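DUF1881 domain-containing protein (Neurospora crassa, PDB 5Z6E) binds calcium in its isolated N-terminal beta gamma-crystallin domain, a site made inoperative by the Ig-like domain in the whole abundant perithecial protein. Local coordinates at residues Q56-T61 and G79-R84; S49-A54 and Y64-T69. All blocks are in the same frame, centred on the assembly; numbering follows the deposited sequence.

Contact 1. Residues Q56-T61 and G79-R84; sequences QHYNET and GLSRFR. With CA (calcium ion), chain B.
Q56, G79 and S81 meet on a calcium ion. The carbonyl oxygens of Q56 and G79 bind it at 2.4 and 2.5 Å (Q56 O and G79 O to the ion), the hydroxyl S81 OG at 2.4 Å, and two waters and D39 complete six ligands. Q56 O lies 3.0 Å from both G79 O and S81 OG; such closeness between oxygens reflects the shared metal, not bonds between them. S81 OG is anti to its own carbonyl carbon (chi1 -67°), which turns it to the ion, and the side-chain amide of N38 hydrogen-bonds the same oxygen through ND2.

The second polar link is a salt bridge. R82 NE donates to E60 OE2 at 3.0 Å and 165°; the oxygen lies practically in the guanidinium plane, and the N-H comes to OE2 from its anti side, somewhat out of the carboxylate plane. R82 NH2 adds a weak bond to the same oxygen, while NH1 turns to S32 OG. The two planes are tilted 25° to each other.

Beside the metal site the Y58 ring covers S81 CB, which lies 4.0 Å from the ring centroid and almost on the ring normal, a CH-pi contact over the face. The Y58 hydroxyl bonds V33 O. S81 and R82 both face W55, forming a classic beta bulge that presents these neighbouring side chains to the 56-61 loop.

Two of the three protein ligands supplied here are neutral carbonyls and the third a hydroxyl, so the carboxylate of D39 probably supplies most of the negative charge in the first shell, as is consistent with a beta gamma-crystallin calcium site.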
loop_
_atom_site.group_PDB
_atom_site.type_symbol
_atom_site.label_atom_id
_atom_site.label_comp_id
_atom_site.label_asym_id
_atom_site.label_seq_id
_atom_site.Cartn_x
_atom_site.Cartn_y
_atom_site.Cartn_z
ATOM N N GLN A 56 -8.573 -3.791 -5.088
ATOM C CA GLN A 56 -8.288 -4.972 -5.886
ATOM C C GLN A 56 -8.147 -4.676 -7.388
ATOM O O GLN A 56 -7.247 -5.190 -8.040
ATOM C CB GLN A 56 -9.400 -5.996 -5.661
ATOM C CG GLN A 56 -9.207 -7.299 -6.394
ATOM C CD GLN A 56 -10.332 -8.273 -6.123
ATOM O OE1 GLN A 56 -11.401 -7.888 -5.642
ATOM N NE2 GLN A 56 -10.101 -9.546 -6.435
ATOM N N HIS A 57 -9.045 -3.860 -7.935
ATOM C CA HIS A 57 -9.074 -3.617 -9.375
ATOM C C HIS A 57 -8.617 -2.212 -9.728
ATOM O O HIS A 57 -8.847 -1.268 -8.966
ATOM C CB HIS A 57 -10.483 -3.835 -9.940
ATOM C CG HIS A 57 -11.041 -5.201 -9.683
ATOM N ND1 HIS A 57 -10.276 -6.346 -9.749
ATOM C CD2 HIS A 57 -12.297 -5.605 -9.379
ATOM C CE1 HIS A 57 -11.037 -7.396 -9.490
ATOM N NE2 HIS A 57 -12.266 -6.972 -9.256
ATOM N N TYR A 58 -7.996 -2.087 -10.901
ATOM C CA TYR A 58 -7.495 -0.812 -11.420
ATOM C C TYR A 58 -8.531 0.300 -11.483
ATOM O O TYR A 58 -8.185 1.472 -11.358
ATOM C CB TYR A 58 -6.928 -0.998 -12.827
ATOM C CG TYR A 58 -5.530 -1.547 -12.893
ATOM C CD1 TYR A 58 -4.462 -0.878 -12.299
ATOM C CD2 TYR A 58 -5.269 -2.719 -13.585
ATOM C CE1 TYR A 58 -3.175 -1.383 -12.371
ATOM C CE2 TYR A 58 -3.993 -3.227 -13.667
ATOM C CZ TYR A 58 -2.948 -2.552 -13.069
ATOM O OH TYR A 58 -1.674 -3.058 -13.163
ATOM N N ASN A 59 -9.798 -0.055 -11.693
ATOM C CA ASN A 59 -10.851 0.959 -11.800
ATOM C C ASN A 59 -11.520 1.278 -10.463
ATOM O O ASN A 59 -12.685 1.686 -10.427
ATOM C CB ASN A 59 -11.915 0.526 -12.819
ATOM C CG ASN A 59 -12.734 -0.677 -12.352
ATOM O OD1 ASN A 59 -12.322 -1.419 -11.466
ATOM N ND2 ASN A 59 -13.897 -0.878 -12.966
ATOM N N GLU A 60 -10.775 1.086 -9.375
ATOM C CA GLU A 60 -11.247 1.368 -8.021
ATOM C C GLU A 60 -12.556 0.633 -7.712
ATOM O O GLU A 60 -13.549 1.233 -7.291
ATOM C CB GLU A 60 -11.394 2.880 -7.819
ATOM C CG GLU A 60 -10.064 3.602 -8.013
ATOM C CD GLU A 60 -10.123 5.108 -7.776
ATOM O OE1 GLU A 60 -11.215 5.672 -7.560
ATOM O OE2 GLU A 60 -9.051 5.732 -7.815
ATOM N N THR A 61 -12.544 -0.673 -7.964
ATOM C CA THR A 61 -13.610 -1.583 -7.548
ATOM C C THR A 61 -12.994 -2.855 -6.962
ATOM O O THR A 61 -11.762 -2.994 -6.894
ATOM C CB THR A 61 -14.535 -1.953 -8.717
ATOM O OG1 THR A 61 -13.782 -2.684 -9.695
ATOM C CG2 THR A 61 -15.115 -0.691 -9.356
ATOM N N GLY A 79 -5.257 -9.383 -4.555
ATOM C CA GLY A 79 -4.416 -8.905 -5.638
ATOM C C GLY A 79 -4.494 -7.397 -5.771
ATOM O O GLY A 79 -5.410 -6.871 -6.416
ATOM N N LEU A 80 -3.532 -6.697 -5.165
ATOM C CA LEU A 80 -3.531 -5.235 -5.159
ATOM C C LEU A 80 -3.184 -4.647 -6.524
ATOM O O LEU A 80 -2.121 -4.937 -7.062
ATOM C CB LEU A 80 -2.547 -4.717 -4.113
ATOM C CG LEU A 80 -2.320 -3.210 -4.091
ATOM C CD1 LEU A 80 -3.647 -2.505 -3.797
ATOM C CD2 LEU A 80 -1.221 -2.848 -3.069
ATOM N N SER A 81 -4.067 -3.814 -7.074
ATOM C CA SER A 81 -3.804 -3.196 -8.370
ATOM C C SER A 81 -3.754 -1.670 -8.360
ATOM O O SER A 81 -3.147 -1.065 -9.238
ATOM C CB SER A 81 -4.841 -3.651 -9.399
ATOM O OG SER A 81 -4.690 -5.041 -9.677
ATOM N N ARG A 82 -4.414 -1.044 -7.399
ATOM C CA ARG A 82 -4.432 0.409 -7.359
ATOM C C ARG A 82 -4.508 0.910 -5.928
ATOM O O ARG A 82 -5.179 0.312 -5.095
ATOM C CB ARG A 82 -5.605 0.951 -8.173
ATOM C CG ARG A 82 -5.736 2.459 -8.083
ATOM C CD ARG A 82 -6.457 3.022 -9.257
ATOM N NE ARG A 82 -6.716 4.446 -9.093
ATOM C CZ ARG A 82 -5.924 5.406 -9.547
ATOM N NH1 ARG A 82 -4.812 5.096 -10.197
ATOM N NH2 ARG A 82 -6.243 6.683 -9.350
ATOM N N PHE A 83 -3.817 2.007 -5.642
ATOM C CA PHE A 83 -3.917 2.630 -4.329
ATOM C C PHE A 83 -3.605 4.124 -4.406
ATOM O O PHE A 83 -3.001 4.595 -5.374
ATOM C CB PHE A 83 -2.974 1.944 -3.326
ATOM C CG PHE A 83 -1.503 2.057 -3.683
ATOM C CD1 PHE A 83 -0.739 3.137 -3.237
ATOM C CD2 PHE A 83 -0.888 1.084 -4.460
ATOM C CE1 PHE A 83 0.618 3.240 -3.568
ATOM C CE2 PHE A 83 0.458 1.185 -4.799
ATOM C CZ PHE A 83 1.216 2.258 -4.340
ATOM N N ARG A 84 -4.042 4.853 -3.387
ATOM C CA ARG A 84 -3.673 6.246 -3.197
ATOM C C ARG A 84 -3.015 6.372 -1.837
ATOM O O ARG A 84 -3.441 5.726 -0.884
ATOM C CB ARG A 84 -4.897 7.166 -3.269
ATOM C CG ARG A 84 -5.807 6.942 -4.460
ATOM C CD ARG A 84 -7.041 7.831 -4.369
ATOM N NE ARG A 84 -6.669 9.228 -4.177
ATOM C CZ ARG A 84 -7.360 10.100 -3.447
ATOM N NH1 ARG A 84 -8.476 9.726 -2.825
ATOM N NH2 ARG A 84 -6.928 11.353 -3.334
HETATM CA CA CA B . -5.843 -6.929 -8.876
HETATM O O HOH W 1 -6.927 -8.942 -8.373
HETATM O O HOH W 2 -5.102 -7.952 -11.017
#

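Contact 2. Residues S49-A54 and Y64-T69; sequences SAKVIA and YREWTT. With K (potassium ion), chain C.
V52 pairs with W67 and A54 with R65, each through two backbone hydrogen bonds, with I53 and E66 as the non-hydrogen-bonded pair between them. V52 N to W67 O, at 2.8 Å and 176°, is almost straight. The axes of 50-54 and 64-67 run 4.7 Å apart at 176°, the antiparallel geometry of a beta hairpin, and CA-H...O contacts such as E66 CA to V52 O supplement the ladder.

At the far end from the hairpin loop the two chains are joined by metal. Potassium takes A50 O at 2.6 Å and T68 O at 2.7 Å (both to the ion), a water, and further oxygens that include D88.

K51, E66 and the Y64 hydroxyl form a polar network on the I53 and E66 face. K51 NZ reaches E66 OE1 at 3.4 Å, a weak salt bridge, and a water accepts from NZ and donates to E66 OE2, giving the pair a second connection. That same OE2 accepts from Y64 OH at 2.6 Å on its anti lone pair, in the plane of the phenol ring. The E66 carboxylate is therefore held through both oxygens.

Apolar packing occupies both faces. I53 CG2, anti to the backbone N, meets the Y64 ring obliquely, 3.4 Å from CE1. On the other face the benzo ring of W67 is met obliquely by two residues: V52 CG1 touches CE3, and A54 CB approaches CZ3 at 3.6 Å. R65 CB, from the same strand, lies above one indole face, displaced toward the rim.

Strand 64-67 is an outer strand of its four-stranded sheet, whereas 50-55 is flanked by 82-87 on its other side; V52 and W67 both pack on F12 of strand 9-13, between the two sheets of the beta gamma-crystallin domain.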
loop_
_atom_site.group_PDB
_atom_site.type_symbol
_atom_site.label_atom_id
_atom_site.label_comp_id
_atom_site.label_asym_id
_atom_site.label_seq_id
_atom_site.Cartn_x
_atom_site.Cartn_y
_atom_site.Cartn_z
ATOM N N SER A 49 2.104 9.681 9.294
ATOM C CA SER A 49 1.065 10.619 8.840
ATOM C C SER A 49 0.460 10.204 7.501
ATOM O O SER A 49 -0.249 10.986 6.855
ATOM C CB SER A 49 1.623 12.051 8.739
ATOM O OG SER A 49 2.686 12.130 7.799
ATOM N N ALA A 50 0.740 8.973 7.088
ATOM C CA ALA A 50 0.280 8.476 5.791
ATOM C C ALA A 50 -0.830 7.444 5.951
ATOM O O ALA A 50 -0.873 6.690 6.928
ATOM C CB ALA A 50 1.453 7.873 5.004
ATOM N N LYS A 51 -1.720 7.416 4.972
ATOM C CA LYS A 51 -2.817 6.463 4.929
ATOM C C LYS A 51 -2.926 5.923 3.508
ATOM O O LYS A 51 -2.771 6.682 2.545
ATOM C CB LYS A 51 -4.107 7.151 5.386
ATOM C CG LYS A 51 -5.401 6.482 5.018
ATOM C CD LYS A 51 -6.526 7.271 5.662
ATOM C CE LYS A 51 -7.894 6.697 5.341
ATOM N NZ LYS A 51 -8.972 7.539 5.956
ATOM N N VAL A 52 -3.154 4.620 3.373
ATOM C CA VAL A 52 -3.304 4.010 2.054
ATOM C C VAL A 52 -4.765 3.658 1.784
ATOM O O VAL A 52 -5.390 2.963 2.576
ATOM C CB VAL A 52 -2.448 2.744 1.916
ATOM C CG1 VAL A 52 -2.579 2.156 0.505
ATOM C CG2 VAL A 52 -0.982 3.039 2.222
ATOM N N ILE A 53 -5.295 4.151 0.671
ATOM C CA ILE A 53 -6.609 3.743 0.194
ATOM C C ILE A 53 -6.366 2.785 -0.963
ATOM O O ILE A 53 -5.696 3.152 -1.916
ATOM C CB ILE A 53 -7.438 4.948 -0.261
ATOM C CG1 ILE A 53 -7.655 5.901 0.918
ATOM C CG2 ILE A 53 -8.761 4.496 -0.851
ATOM C CD1 ILE A 53 -8.103 7.274 0.497
ATOM N N ALA A 54 -6.887 1.565 -0.879
ATOM C CA ALA A 54 -6.436 0.508 -1.780
ATOM C C ALA A 54 -7.579 -0.285 -2.406
ATOM O O ALA A 54 -8.590 -0.546 -1.756
ATOM C CB ALA A 54 -5.505 -0.441 -1.028
ATOM N N TYR A 64 -11.760 -3.529 -1.094
ATOM C CA TYR A 64 -11.359 -2.170 -0.745
ATOM C C TYR A 64 -10.738 -2.164 0.640
ATOM O O TYR A 64 -11.266 -2.816 1.544
ATOM C CB TYR A 64 -12.573 -1.246 -0.769
ATOM C CG TYR A 64 -12.290 0.155 -0.301
ATOM C CD1 TYR A 64 -11.645 1.058 -1.133
ATOM C CD2 TYR A 64 -12.690 0.587 0.960
ATOM C CE1 TYR A 64 -11.392 2.345 -0.722
ATOM C CE2 TYR A 64 -12.431 1.882 1.387
ATOM C CZ TYR A 64 -11.782 2.755 0.534
ATOM O OH TYR A 64 -11.525 4.048 0.928
ATOM N N ARG A 65 -9.624 -1.461 0.809
ATOM C CA ARG A 65 -8.970 -1.377 2.122
ATOM C C ARG A 65 -8.509 0.041 2.439
ATOM O O ARG A 65 -8.108 0.788 1.544
ATOM C CB ARG A 65 -7.760 -2.317 2.194
ATOM C CG ARG A 65 -8.093 -3.801 2.119
ATOM C CD ARG A 65 -8.867 -4.268 3.352
ATOM N NE ARG A 65 -9.136 -5.707 3.308
ATOM C CZ ARG A 65 -10.181 -6.257 2.690
ATOM N NH1 ARG A 65 -11.073 -5.496 2.063
ATOM N NH2 ARG A 65 -10.346 -7.577 2.707
ATOM N N GLU A 66 -8.577 0.417 3.713
ATOM C CA GLU A 66 -7.862 1.607 4.170
ATOM C C GLU A 66 -6.847 1.165 5.215
ATOM O O GLU A 66 -7.210 0.563 6.231
ATOM C CB GLU A 66 -8.818 2.659 4.731
ATOM C CG GLU A 66 -9.866 3.102 3.710
ATOM C CD GLU A 66 -10.791 4.187 4.228
ATOM O OE1 GLU A 66 -10.654 4.590 5.399
ATOM O OE2 GLU A 66 -11.648 4.647 3.447
ATOM N N TRP A 67 -5.572 1.427 4.944
ATOM C CA TRP A 67 -4.504 1.031 5.858
ATOM C C TRP A 67 -3.849 2.267 6.445
ATOM O O TRP A 67 -3.243 3.063 5.707
ATOM C CB TRP A 67 -3.443 0.174 5.155
ATOM C CG TRP A 67 -3.970 -1.109 4.555
ATOM C CD1 TRP A 67 -4.766 -2.039 5.160
ATOM C CD2 TRP A 67 -3.705 -1.601 3.234
ATOM N NE1 TRP A 67 -5.025 -3.079 4.289
ATOM C CE2 TRP A 67 -4.382 -2.836 3.104
ATOM C CE3 TRP A 67 -2.962 -1.115 2.151
ATOM C CZ2 TRP A 67 -4.348 -3.594 1.925
ATOM C CZ3 TRP A 67 -2.923 -1.865 0.975
ATOM C CH2 TRP A 67 -3.611 -3.098 0.879
ATOM N N THR A 68 -3.987 2.433 7.758
ATOM C CA THR A 68 -3.373 3.550 8.469
ATOM C C THR A 68 -2.161 3.071 9.266
ATOM O O THR A 68 -1.464 3.870 9.889
ATOM C CB THR A 68 -4.361 4.227 9.438
ATOM O OG1 THR A 68 -4.795 3.267 10.407
ATOM C CG2 THR A 68 -5.571 4.771 8.684
ATOM N N THR A 69 -1.943 1.757 9.275
ATOM C CA THR A 69 -0.838 1.149 10.007
ATOM C C THR A 69 -0.215 0.067 9.141
ATOM O O THR A 69 -0.849 -0.416 8.204
ATOM C CB THR A 69 -1.282 0.502 11.344
ATOM O OG1 THR A 69 -2.185 -0.574 11.071
ATOM C CG2 THR A 69 -1.945 1.522 12.282
HETATM K K K C . -0.474 6.353 9.451
HETATM O O HOH W 3 -11.211 7.670 3.739
HETATM O O HOH W 4 0.012 5.269 11.536
#

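From the N terminus, the 49-54 strand comes first and contact 2 closes the short hairpin whose turn region includes 56-61. Contact 1 then reaches from that region to 79-84, closing a longer loop that contains strand 64-67. Because the segments alternate along the chain, the two contacts cross. Their centres are 13 Å apart, and they meet in the sheet where 50-55 lies beside 82-87: R84 N approaches I53 O at 2.8 Å, probably a hydrogen bond, and L80 CD1 packs on A54 CB. Together they tie the calcium site, the potassium site and three strands of the four-stranded sheet into one crystallin domain.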